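Local coordinates for protein putative glutathione S-transferase (Sinorhizobium meliloti, PDB 4MDC) that probably conjugates glutathione to electrophilic substrates, working as a homodimer of the glutathione S-transferase fold, at residues 34-39 against 199-204; 42-47 against 227-232; 121-126 against 171-176; 191-196 against 218-223. One frame throughout, in Å; residues are numbered along the deposited sequence.

Interaction 1: residues 34-39 against 199-204; sequences ASRFVR and AISVLD
Helical segments 34-39 and 199-204 approach with Arg-36 CA and Ser-201 CA 8.7 Å apart, too wide for backbone contact, and Arg-36 spans the gap. Its CG lies anti to the carbonyl carbon (chi1 -71°), and the chain then runs extended to NE, carrying the guanidinium edge-on to Ser-201. NH1 donates to Ser-201 OG at 2.8 Å, with OG almost in the guanidinium plane and an N-H...O angle of 155°. Ser-201 OG sits between its own backbone N and carbonyl carbon; there it can take the arginine bond while also pairing with the backbone oxygen of Ala-198 one turn back. Val-202 adds the apolar part: its CG2 methyl packs 3.9 Å from Arg-36 CD, against the aliphatic stem of the arginine. Beyond the two segments, NH2 forms a salt bridge with Glu-236 and NH1 also bonds Tyr-247 OH, so the buried charge is matched and the guanidinium is held against rotation. Helix 33-44 belongs to the thioredoxin-like half and helix 191-205 to the all-helical half, and this polar bridge in a buried seam is part of the interdomain interface of the glutathione S-transferase fold.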
# COMPACT_ATOMS: atom_id res chain seq x y z
N ALA B 34 -2.88 7.23 -8.39
CA ALA B 34 -1.96 6.13 -8.65
C ALA B 34 -1.78 5.96 -10.19
O ALA B 34 -0.68 5.69 -10.66
CB ALA B 34 -2.42 4.83 -7.98
N SER B 35 -2.86 6.13 -10.96
CA SER B 35 -2.81 6.05 -12.37
C SER B 35 -1.96 7.17 -12.96
O SER B 35 -1.18 6.95 -13.88
CB SER B 35 -4.24 6.14 -12.99
OG SER B 35 -5.10 5.03 -12.66
N ARG B 36 -2.19 8.40 -12.51
CA ARG B 36 -1.43 9.53 -12.98
C ARG B 36 0.04 9.41 -12.65
O ARG B 36 0.88 9.80 -13.44
CB ARG B 36 -2.01 10.85 -12.45
CG ARG B 36 -3.34 11.20 -13.08
CD ARG B 36 -3.79 12.56 -12.67
NE ARG B 36 -4.89 13.01 -13.55
CZ ARG B 36 -5.16 14.26 -13.82
NH1 ARG B 36 -4.50 15.26 -13.29
NH2 ARG B 36 -6.14 14.52 -14.71
N PHE B 37 0.33 8.84 -11.50
CA PHE B 37 1.70 8.63 -11.08
C PHE B 37 2.44 7.71 -12.08
O PHE B 37 3.56 8.03 -12.49
CB PHE B 37 1.68 8.01 -9.69
CG PHE B 37 2.97 7.41 -9.22
CD1 PHE B 37 4.09 8.21 -8.90
CD2 PHE B 37 3.07 6.07 -9.06
CE1 PHE B 37 5.25 7.64 -8.40
CE2 PHE B 37 4.24 5.49 -8.54
CZ PHE B 37 5.35 6.28 -8.22
N VAL B 38 1.81 6.60 -12.41
CA VAL B 38 2.37 5.70 -13.41
C VAL B 38 2.53 6.33 -14.78
O VAL B 38 3.54 6.20 -15.42
CB VAL B 38 1.57 4.40 -13.47
CG1 VAL B 38 2.05 3.52 -14.61
CG2 VAL B 38 1.78 3.65 -12.15
N ARG B 39 1.52 7.08 -15.21
CA ARG B 39 1.65 7.79 -16.45
C ARG B 39 2.86 8.72 -16.48
O ARG B 39 3.52 8.85 -17.52
CB ARG B 39 0.37 8.56 -16.77
CG ARG B 39 -0.77 7.66 -17.21
CD ARG B 39 -2.10 8.40 -17.15
NE ARG B 39 -2.20 9.43 -18.17
CZ ARG B 39 -3.22 10.29 -18.24
NH1 ARG B 39 -4.18 10.29 -17.30
NH2 ARG B 39 -3.25 11.19 -19.23
N ALA B 199 -1.36 13.24 -7.04
CA ALA B 199 -2.44 13.39 -6.07
C ALA B 199 -2.94 14.84 -6.04
O ALA B 199 -4.16 15.07 -6.18
CB ALA B 199 -2.00 12.97 -4.69
N ILE B 200 -2.00 15.79 -6.02
CA ILE B 200 -2.40 17.19 -6.04
C ILE B 200 -3.15 17.55 -7.33
O ILE B 200 -4.10 18.35 -7.26
CB ILE B 200 -1.16 18.13 -5.94
CG1 ILE B 200 -0.59 18.06 -4.55
CG2 ILE B 200 -1.47 19.56 -6.33
CD1 ILE B 200 -1.50 18.25 -3.43
N SER B 201 -2.73 17.00 -8.46
CA SER B 201 -3.36 17.36 -9.75
C SER B 201 -4.81 16.96 -9.80
O SER B 201 -5.68 17.66 -10.42
CB SER B 201 -2.59 16.78 -10.94
OG SER B 201 -2.78 15.38 -11.10
N VAL B 202 -5.16 15.85 -9.13
CA VAL B 202 -6.57 15.40 -9.08
C VAL B 202 -7.42 16.38 -8.23
O VAL B 202 -8.53 16.80 -8.64
CB VAL B 202 -6.65 13.96 -8.54
CG1 VAL B 202 -8.06 13.53 -8.22
CG2 VAL B 202 -6.03 12.98 -9.54
N LEU B 203 -6.91 16.67 -7.03
CA LEU B 203 -7.57 17.60 -6.15
C LEU B 203 -7.69 18.97 -6.81
O LEU B 203 -8.72 19.64 -6.64
CB LEU B 203 -6.87 17.68 -4.80
CG LEU B 203 -6.98 16.33 -4.06
CD1 LEU B 203 -6.08 16.32 -2.83
CD2 LEU B 203 -8.40 16.05 -3.66
N ASP B 204 -6.63 19.39 -7.53
CA ASP B 204 -6.64 20.71 -8.15
C ASP B 204 -7.60 20.76 -9.29
O ASP B 204 -8.32 21.79 -9.44
CB ASP B 204 -5.23 21.10 -8.60
CG ASP B 204 -5.09 22.61 -8.87
OD1 ASP B 204 -5.55 23.43 -8.05
OD2 ASP B 204 -4.52 22.90 -9.95

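Interaction 2: residues 42-47 against 227-232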
# COMPACT_ATOMS: atom_id res chain seq x y z
N LEU B 42 6.04 6.74 -16.98
CA LEU B 42 6.10 6.29 -18.37
C LEU B 42 6.51 7.45 -19.30
O LEU B 42 7.40 7.25 -20.12
CB LEU B 42 4.81 5.63 -18.78
CG LEU B 42 4.42 4.31 -18.12
CD1 LEU B 42 2.95 3.97 -18.32
CD2 LEU B 42 5.30 3.19 -18.67
N SER B 43 5.92 8.64 -19.14
CA SER B 43 6.33 9.81 -19.92
C SER B 43 7.76 10.28 -19.67
O SER B 43 8.48 10.58 -20.62
CB SER B 43 5.38 11.02 -19.72
OG SER B 43 4.12 10.63 -20.08
N GLU B 44 8.17 10.35 -18.41
CA GLU B 44 9.53 10.77 -18.04
C GLU B 44 10.56 9.85 -18.69
O GLU B 44 11.62 10.29 -19.10
CB GLU B 44 9.72 10.75 -16.49
CG GLU B 44 9.03 11.89 -15.73
CD GLU B 44 9.68 13.26 -15.88
OE1 GLU B 44 10.92 13.33 -16.00
OE2 GLU B 44 8.96 14.33 -15.87
N TYR B 45 10.22 8.57 -18.81
CA TYR B 45 11.13 7.55 -19.37
C TYR B 45 10.90 7.31 -20.89
O TYR B 45 11.50 6.44 -21.46
CB TYR B 45 11.03 6.23 -18.57
CG TYR B 45 11.65 6.24 -17.21
CD1 TYR B 45 12.50 7.25 -16.80
CD2 TYR B 45 11.42 5.18 -16.32
CE1 TYR B 45 13.07 7.23 -15.54
CE2 TYR B 45 12.00 5.15 -15.07
CZ TYR B 45 12.81 6.17 -14.67
OH TYR B 45 13.48 6.15 -13.47
N GLY B 46 10.01 8.07 -21.50
CA GLY B 46 9.87 8.02 -22.97
C GLY B 46 9.12 6.82 -23.51
O GLY B 46 9.20 6.51 -24.70
N TYR B 47 8.34 6.16 -22.67
CA TYR B 47 7.48 5.08 -23.13
C TYR B 47 6.29 5.67 -23.89
O TYR B 47 5.81 6.77 -23.56
CB TYR B 47 6.88 4.27 -21.97
CG TYR B 47 7.81 3.32 -21.29
CD1 TYR B 47 8.77 3.80 -20.46
CD2 TYR B 47 7.68 1.96 -21.47
CE1 TYR B 47 9.64 2.92 -19.79
CE2 TYR B 47 8.56 1.07 -20.80
CZ TYR B 47 9.50 1.57 -19.97
OH TYR B 47 10.37 0.63 -19.34
N ARG B 227 6.52 20.48 -16.26
CA ARG B 227 7.35 19.51 -16.97
C ARG B 227 6.60 18.96 -18.18
O ARG B 227 5.39 18.83 -18.14
CB ARG B 227 7.74 18.36 -16.03
CG ARG B 227 8.66 18.82 -14.93
CD ARG B 227 9.02 17.69 -13.97
NE ARG B 227 9.96 16.71 -14.52
CZ ARG B 227 11.28 16.82 -14.49
NH1 ARG B 227 11.87 17.89 -13.96
NH2 ARG B 227 12.02 15.88 -15.02
N PRO B 228 7.33 18.57 -19.23
CA PRO B 228 6.65 17.98 -20.40
C PRO B 228 5.76 16.78 -20.08
O PRO B 228 4.73 16.56 -20.70
CB PRO B 228 7.82 17.54 -21.30
CG PRO B 228 8.88 18.57 -21.00
CD PRO B 228 8.76 18.78 -19.50
N SER B 229 6.20 15.96 -19.12
CA SER B 229 5.44 14.75 -18.72
C SER B 229 4.04 15.10 -18.22
O SER B 229 3.14 14.25 -18.25
CB SER B 229 6.23 13.97 -17.62
OG SER B 229 6.47 14.82 -16.50
N PHE B 230 3.85 16.34 -17.73
CA PHE B 230 2.57 16.77 -17.19
C PHE B 230 1.60 17.20 -18.26
O PHE B 230 0.41 17.31 -17.98
CB PHE B 230 2.75 17.93 -16.19
CG PHE B 230 2.16 17.61 -14.80
CD1 PHE B 230 2.90 16.87 -13.91
CD2 PHE B 230 0.91 18.04 -14.42
CE1 PHE B 230 2.40 16.55 -12.65
CE2 PHE B 230 0.38 17.75 -13.15
CZ PHE B 230 1.14 16.97 -12.27
N ARG B 231 2.10 17.42 -19.47
CA ARG B 231 1.24 18.02 -20.52
C ARG B 231 -0.03 17.19 -20.79
O ARG B 231 -1.12 17.75 -20.85
CB ARG B 231 2.02 18.24 -21.80
CG ARG B 231 2.91 19.46 -21.73
CD ARG B 231 3.80 19.63 -22.95
NE ARG B 231 4.78 20.67 -22.61
CZ ARG B 231 6.00 20.77 -23.13
NH1 ARG B 231 6.42 19.89 -24.03
NH2 ARG B 231 6.80 21.75 -22.73
N PRO B 232 0.08 15.87 -20.95
CA PRO B 232 -1.15 15.08 -21.10
C PRO B 232 -2.14 15.16 -19.92
O PRO B 232 -3.35 15.12 -20.12
CB PRO B 232 -0.68 13.66 -21.34
CG PRO B 232 0.81 13.77 -21.63
CD PRO B 232 1.28 15.00 -20.91
O HOH W 1 1.92 11.70 -18.63
O HOH W 2 9.05 15.71 -18.18
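A side-on salt bridge between Glu-44 and Arg-227 joins the C-terminal end of helix 33-44, closed by a Schellman motif at Gly-46, to the turn that leads into helix 231-235. Arg-227 offers two nitrogens: NE meets Glu-44 OE2 at 2.9 Å in a nearly straight bond (175°), and NH2 meets OE1 at 2.9 Å. Both oxygens lie close to the guanidinium plane and are approached on their syn sides, although the carboxylate is turned 31° from that plane. On its anti side OE2 accepts a further bond from Ser-229 OG at 2.6 Å, and water 2 donates to the same oxygen while accepting from Ser-229 N. OE2 thus has three donors about it. The glutamate gets there by a bend at chi2 (-73°), which folds the carboxylate toward the turn, and Arg-227 bends at chi3 to present its NE side. With an alanine in place of Glu-44, Arg-227 would probably lose its charge partner and Ser-229 OG its acceptor, leaving the guanidinium freer to turn. Alongside, Ser-43 CB rests 3.7 Å from Ser-229 CB, and water 1 links Ser-43 OG with Ser-229 O. The contact is only partly buried. Next to it Phe-230 packs on Leu-40 of helix 33-44 and on Ala-197 and Ser-201 of helix 191-205, while Leu-42 packs on Leu-93 of helix 86-96.

Interaction 3: residues 121-126 against 171-176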
# COMPACT_ATOMS: atom_id res chain seq x y z
N THR B 121 6.12 8.24 -1.64
CA THR B 121 5.16 7.66 -2.59
C THR B 121 3.95 7.07 -1.85
O THR B 121 2.80 7.34 -2.21
CB THR B 121 5.84 6.58 -3.48
OG1 THR B 121 6.98 7.16 -4.12
CG2 THR B 121 4.93 6.03 -4.47
N GLU B 122 4.21 6.34 -0.75
CA GLU B 122 3.14 5.76 0.06
C GLU B 122 2.33 6.82 0.79
O GLU B 122 1.09 6.68 0.89
CB GLU B 122 3.72 4.72 1.04
CG GLU B 122 4.18 3.46 0.28
CD GLU B 122 4.77 2.33 1.18
OE1 GLU B 122 4.72 2.48 2.44
OE2 GLU B 122 5.09 1.25 0.60
N TRP B 123 2.98 7.89 1.22
CA TRP B 123 2.29 8.97 1.91
C TRP B 123 1.19 9.51 0.98
O TRP B 123 0.02 9.62 1.36
CB TRP B 123 3.25 10.10 2.32
CG TRP B 123 2.53 11.17 3.09
CD1 TRP B 123 1.79 12.21 2.54
CD2 TRP B 123 2.36 11.29 4.51
NE1 TRP B 123 1.24 12.95 3.52
CE2 TRP B 123 1.61 12.46 4.74
CE3 TRP B 123 2.88 10.60 5.62
CZ2 TRP B 123 1.23 12.89 6.03
CZ3 TRP B 123 2.52 11.05 6.90
CH2 TRP B 123 1.70 12.18 7.09
N PHE B 124 1.60 9.89 -0.20
CA PHE B 124 0.65 10.55 -1.14
C PHE B 124 -0.32 9.57 -1.79
O PHE B 124 -1.51 9.93 -2.00
CB PHE B 124 1.41 11.44 -2.10
CG PHE B 124 1.98 12.63 -1.44
CD1 PHE B 124 1.17 13.73 -1.11
CD2 PHE B 124 3.29 12.62 -1.00
CE1 PHE B 124 1.70 14.78 -0.37
CE2 PHE B 124 3.82 13.69 -0.33
CZ PHE B 124 3.05 14.77 -0.02
N LEU B 125 0.11 8.35 -2.10
CA LEU B 125 -0.77 7.42 -2.80
C LEU B 125 -1.55 6.43 -1.94
O LEU B 125 -2.54 5.82 -2.42
CB LEU B 125 0.02 6.64 -3.85
CG LEU B 125 0.64 7.55 -4.93
CD1 LEU B 125 1.38 6.70 -5.90
CD2 LEU B 125 -0.35 8.47 -5.66
N GLN B 126 -1.20 6.35 -0.66
CA GLN B 126 -1.96 5.57 0.27
C GLN B 126 -2.57 6.41 1.38
O GLN B 126 -3.77 6.29 1.61
CB GLN B 126 -1.08 4.44 0.88
CG GLN B 126 -0.54 3.54 -0.18
CD GLN B 126 0.37 2.42 0.39
OE1 GLN B 126 0.49 2.22 1.61
NE2 GLN B 126 0.98 1.70 -0.51
N MSE B 171 -1.48 19.24 2.75
CA MSE B 171 -0.88 20.41 2.10
C MSE B 171 0.21 21.00 2.96
O MSE B 171 1.23 21.46 2.45
CB MSE B 171 -1.95 21.47 1.78
CG MSE B 171 -2.97 20.94 0.80
SE MSE B 171 -2.26 20.26 -0.91
CE MSE B 171 -1.32 21.98 -1.39
N LYS B 172 0.02 21.05 4.28
CA LYS B 172 1.01 21.59 5.18
C LYS B 172 2.26 20.69 5.25
O LYS B 172 3.38 21.19 5.33
CB LYS B 172 0.44 21.85 6.55
CG LYS B 172 -0.47 23.07 6.56
CD LYS B 172 0.38 24.34 6.66
CE LYS B 172 -0.42 25.59 6.37
NZ LYS B 172 0.42 26.80 6.45
N TYR B 173 2.06 19.39 5.13
CA TYR B 173 3.20 18.45 5.16
C TYR B 173 3.99 18.64 3.89
O TYR B 173 5.21 18.73 3.87
CB TYR B 173 2.73 17.00 5.29
CG TYR B 173 3.89 16.01 5.46
CD1 TYR B 173 4.87 16.24 6.40
CD2 TYR B 173 3.99 14.88 4.67
CE1 TYR B 173 5.92 15.30 6.60
CE2 TYR B 173 5.01 13.97 4.88
CZ TYR B 173 5.96 14.18 5.80
OH TYR B 173 6.99 13.25 5.91
N LEU B 174 3.26 18.73 2.78
CA LEU B 174 3.88 19.01 1.49
C LEU B 174 4.66 20.34 1.45
O LEU B 174 5.75 20.40 0.92
CB LEU B 174 2.81 19.03 0.39
CG LEU B 174 3.23 19.35 -1.01
CD1 LEU B 174 4.23 18.34 -1.55
CD2 LEU B 174 2.03 19.37 -1.91
N SER B 175 4.04 21.41 1.96
CA SER B 175 4.74 22.70 2.11
C SER B 175 6.02 22.53 2.94
O SER B 175 7.05 23.14 2.63
CB SER B 175 3.85 23.74 2.75
OG SER B 175 2.85 24.15 1.79
N TRP B 176 5.92 21.76 4.00
CA TRP B 176 7.09 21.57 4.87
C TRP B 176 8.21 20.86 4.10
O TRP B 176 9.40 21.29 4.17
CB TRP B 176 6.76 20.83 6.15
CG TRP B 176 8.00 20.61 6.98
CD1 TRP B 176 8.68 21.56 7.73
CD2 TRP B 176 8.76 19.40 7.11
NE1 TRP B 176 9.79 20.98 8.31
CE2 TRP B 176 9.87 19.68 7.93
CE3 TRP B 176 8.62 18.13 6.60
CZ2 TRP B 176 10.82 18.70 8.28
CZ3 TRP B 176 9.58 17.14 6.95
CH2 TRP B 176 10.65 17.43 7.79
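Trp-123 offers one face of its indole to Tyr-173, whose CD2 lies over it, 3.4 Å from Trp-123 CE2 and offset toward the rim. CE2 of the tyrosine follows along the same flank, 3.8 Å from Trp-123 CD2. The rings are neither parallel nor perpendicular: their planes meet at 44°, with the tyrosine and the six-membered ring of the tryptophan 4.4 Å apart between centroids. Both side chains leave their helices with CG anti to the backbone N (chi1 -177° for Trp-123, -174° for Tyr-173), reaching across a gap in which Trp-123 CA and Tyr-173 CA stay 10.1 Å apart. Phe-124 forms the second point of contact. Its CZ touches Leu-174 CD1 at 4.1 Å, the two side chains crossing at about a right angle, while Trp-123 CD1 stands 3.6 Å above the centre of the phenylalanine ring. Trp-123 is therefore packed against the ring next to it in sequence as well as against the opposing helix. The phenol end of Tyr-173 is hydrogen-bonded to Arg-119, and Lys-127 makes a cation-pi contact with Trp-123. Ala-69 and Pro-68 of the second subunit pack on Trp-123 and Tyr-173 respectively, so the pair also borders the dimer interface. Such packing of the long helix 111-145 against helix 167-180 is part of the core of the all-helical C-terminal domain of the glutathione S-transferase fold.

Interaction 4: residues 191-196 against 218-223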
# COMPACT_ATOMS: atom_id res chain seq x y z
N TYR B 191 10.35 9.57 -7.72
CA TYR B 191 8.96 9.11 -7.60
C TYR B 191 8.16 9.87 -6.54
O TYR B 191 6.93 9.96 -6.64
CB TYR B 191 8.96 7.60 -7.24
CG TYR B 191 9.29 6.61 -8.33
CD1 TYR B 191 9.40 6.93 -9.65
CD2 TYR B 191 9.60 5.26 -7.98
CE1 TYR B 191 9.73 5.98 -10.59
CE2 TYR B 191 9.91 4.31 -8.91
CZ TYR B 191 9.95 4.68 -10.27
OH TYR B 191 10.27 3.73 -11.24
N GLY B 192 8.79 10.26 -5.42
CA GLY B 192 8.11 11.01 -4.37
C GLY B 192 7.42 12.28 -4.90
O GLY B 192 6.27 12.56 -4.57
N ASP B 193 8.15 13.06 -5.68
CA ASP B 193 7.61 14.28 -6.35
C ASP B 193 6.48 13.93 -7.30
O ASP B 193 5.40 14.59 -7.34
CB ASP B 193 8.71 15.02 -7.12
CG ASP B 193 9.85 15.44 -6.26
OD1 ASP B 193 9.75 16.50 -5.59
OD2 ASP B 193 10.85 14.65 -6.23
N LEU B 194 6.66 12.88 -8.10
CA LEU B 194 5.65 12.46 -9.07
C LEU B 194 4.39 12.00 -8.39
O LEU B 194 3.25 12.25 -8.82
CB LEU B 194 6.15 11.43 -10.06
CG LEU B 194 7.39 11.76 -10.87
CD1 LEU B 194 7.69 10.68 -11.88
CD2 LEU B 194 7.27 13.10 -11.55
N ALA B 195 4.51 11.25 -7.31
CA ALA B 195 3.32 10.79 -6.58
C ALA B 195 2.52 11.94 -5.95
O ALA B 195 1.30 11.94 -6.03
CB ALA B 195 3.77 9.84 -5.48
N ALA B 196 3.23 12.88 -5.34
CA ALA B 196 2.57 14.02 -4.74
C ALA B 196 1.87 14.83 -5.84
O ALA B 196 0.73 15.21 -5.71
CB ALA B 196 3.57 14.90 -4.01
N LYS B 218 2.87 25.56 -3.49
CA LYS B 218 2.55 26.16 -4.81
C LYS B 218 3.77 26.33 -5.71
O LYS B 218 3.74 25.97 -6.90
CB LYS B 218 1.85 27.50 -4.63
CG LYS B 218 1.37 28.10 -5.95
CD LYS B 218 0.63 29.41 -5.78
CE LYS B 218 0.16 29.93 -7.14
NZ LYS B 218 -0.53 31.24 -7.00
N GLU B 219 4.89 26.76 -5.13
CA GLU B 219 6.11 26.96 -5.87
C GLU B 219 6.61 25.61 -6.39
O GLU B 219 7.04 25.48 -7.55
CB GLU B 219 7.17 27.68 -5.01
CG GLU B 219 8.52 27.91 -5.73
CD GLU B 219 9.44 26.67 -5.83
OE1 GLU B 219 9.43 25.81 -4.91
OE2 GLU B 219 10.20 26.53 -6.84
N TRP B 220 6.61 24.60 -5.51
CA TRP B 220 7.01 23.25 -5.89
C TRP B 220 6.11 22.65 -6.99
O TRP B 220 6.60 22.05 -8.00
CB TRP B 220 7.12 22.36 -4.62
CG TRP B 220 7.15 20.91 -4.94
CD1 TRP B 220 8.25 20.10 -5.12
CD2 TRP B 220 6.01 20.07 -5.17
NE1 TRP B 220 7.87 18.85 -5.50
CE2 TRP B 220 6.49 18.79 -5.51
CE3 TRP B 220 4.63 20.27 -5.09
CZ2 TRP B 220 5.63 17.73 -5.77
CZ3 TRP B 220 3.80 19.25 -5.34
CH2 TRP B 220 4.28 18.00 -5.75
N TYR B 221 4.78 22.83 -6.86
CA TYR B 221 3.86 22.27 -7.84
C TYR B 221 3.97 22.93 -9.21
O TYR B 221 3.86 22.28 -10.25
CB TYR B 221 2.43 22.33 -7.35
CG TYR B 221 1.44 21.67 -8.28
CD1 TYR B 221 1.49 20.31 -8.57
CD2 TYR B 221 0.42 22.43 -8.88
CE1 TYR B 221 0.55 19.71 -9.41
CE2 TYR B 221 -0.49 21.82 -9.74
CZ TYR B 221 -0.40 20.47 -10.02
OH TYR B 221 -1.32 19.85 -10.83
N GLN B 222 4.23 24.22 -9.20
CA GLN B 222 4.45 24.94 -10.44
C GLN B 222 5.63 24.34 -11.21
O GLN B 222 5.54 24.21 -12.43
CB GLN B 222 4.62 26.44 -10.18
CG GLN B 222 4.20 27.29 -11.34
CD GLN B 222 5.35 27.44 -12.28
OE1 GLN B 222 6.52 27.19 -11.89
NE2 GLN B 222 5.06 27.81 -13.52
N ARG B 223 6.68 23.90 -10.52
CA ARG B 223 7.77 23.20 -11.15
C ARG B 223 7.36 21.87 -11.71
O ARG B 223 7.77 21.54 -12.83
CB ARG B 223 8.96 22.93 -10.20
CG ARG B 223 9.84 24.12 -9.84
CD ARG B 223 10.98 23.62 -8.93
NE ARG B 223 10.71 23.88 -7.52
CZ ARG B 223 10.99 23.05 -6.51
NH1 ARG B 223 11.51 21.80 -6.73
NH2 ARG B 223 10.71 23.43 -5.27
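Trp-220 turns the nitrogen edge of its indole to Asp-193: NE1 donates to OD1 at 3.0 Å, at an angle of 163° and close to the ring plane. OD1 takes the bond on its anti lone pair, away from OD2, and the carboxylate lies nearly coplanar with the indole. A first torsion of 164° sets the indole opposite the tryptophan's own amide nitrogen and sends it across to helix 191-205. Further along the same ring, CZ2 lies 3.5 Å from the backbone oxygen of Asp-193, and CH2 packs 3.6 Å from Ala-196 CB. Asp-193 has its CG beside its own backbone N (chi1 -59°), which keeps the carboxylate near the start of the helix; there OD2 accepts from Ser-190 N, consistent with the N-capping box known at this helix in the family, and OD1 also accepts from Leu-184 N. With an alanine at the position of Trp-220, Asp-193 would probably lose one of its donors and Ala-196 CB its contact with CH2, opening a gap between the helices. Within segment 218-223, Arg-223 grips Glu-219 side-on, NH2 to OE1 at 2.7 Å and NE to OE2 at 2.8 Å, one turn apart on the same helix. The contact joins helix 215-225 to the first turns of helix 191-205, which is flanked elsewhere by helix 111-145 through Phe-124 on Ala-196 and by helix 33-44 through Phe-37 on Leu-194.

Helix 191-205 is the common element of interactions 1 and 4, facing helix 33-44 in one and helix 215-225 in the other; interaction 2 returns to helix 33-44 at its far end. Interaction 1 lies about 2 Å from the centre of the chain and interaction 2 about 13 Å, centre to centre. Both cross between the domains, but the buried one relies on an arginine-to-hydroxyl bond and the more peripheral one on a salt bridge with waters. Interactions 3 and 4, both buried, stay within the C-terminal domain: the first is apolar and aromatic, the second adds an indole-to-carboxylate hydrogen bond. They touch at Thr-121 and Tyr-191. Phe-230 CE2, 3.6 Å from Tyr-221 OH, connects interactions 2 and 4.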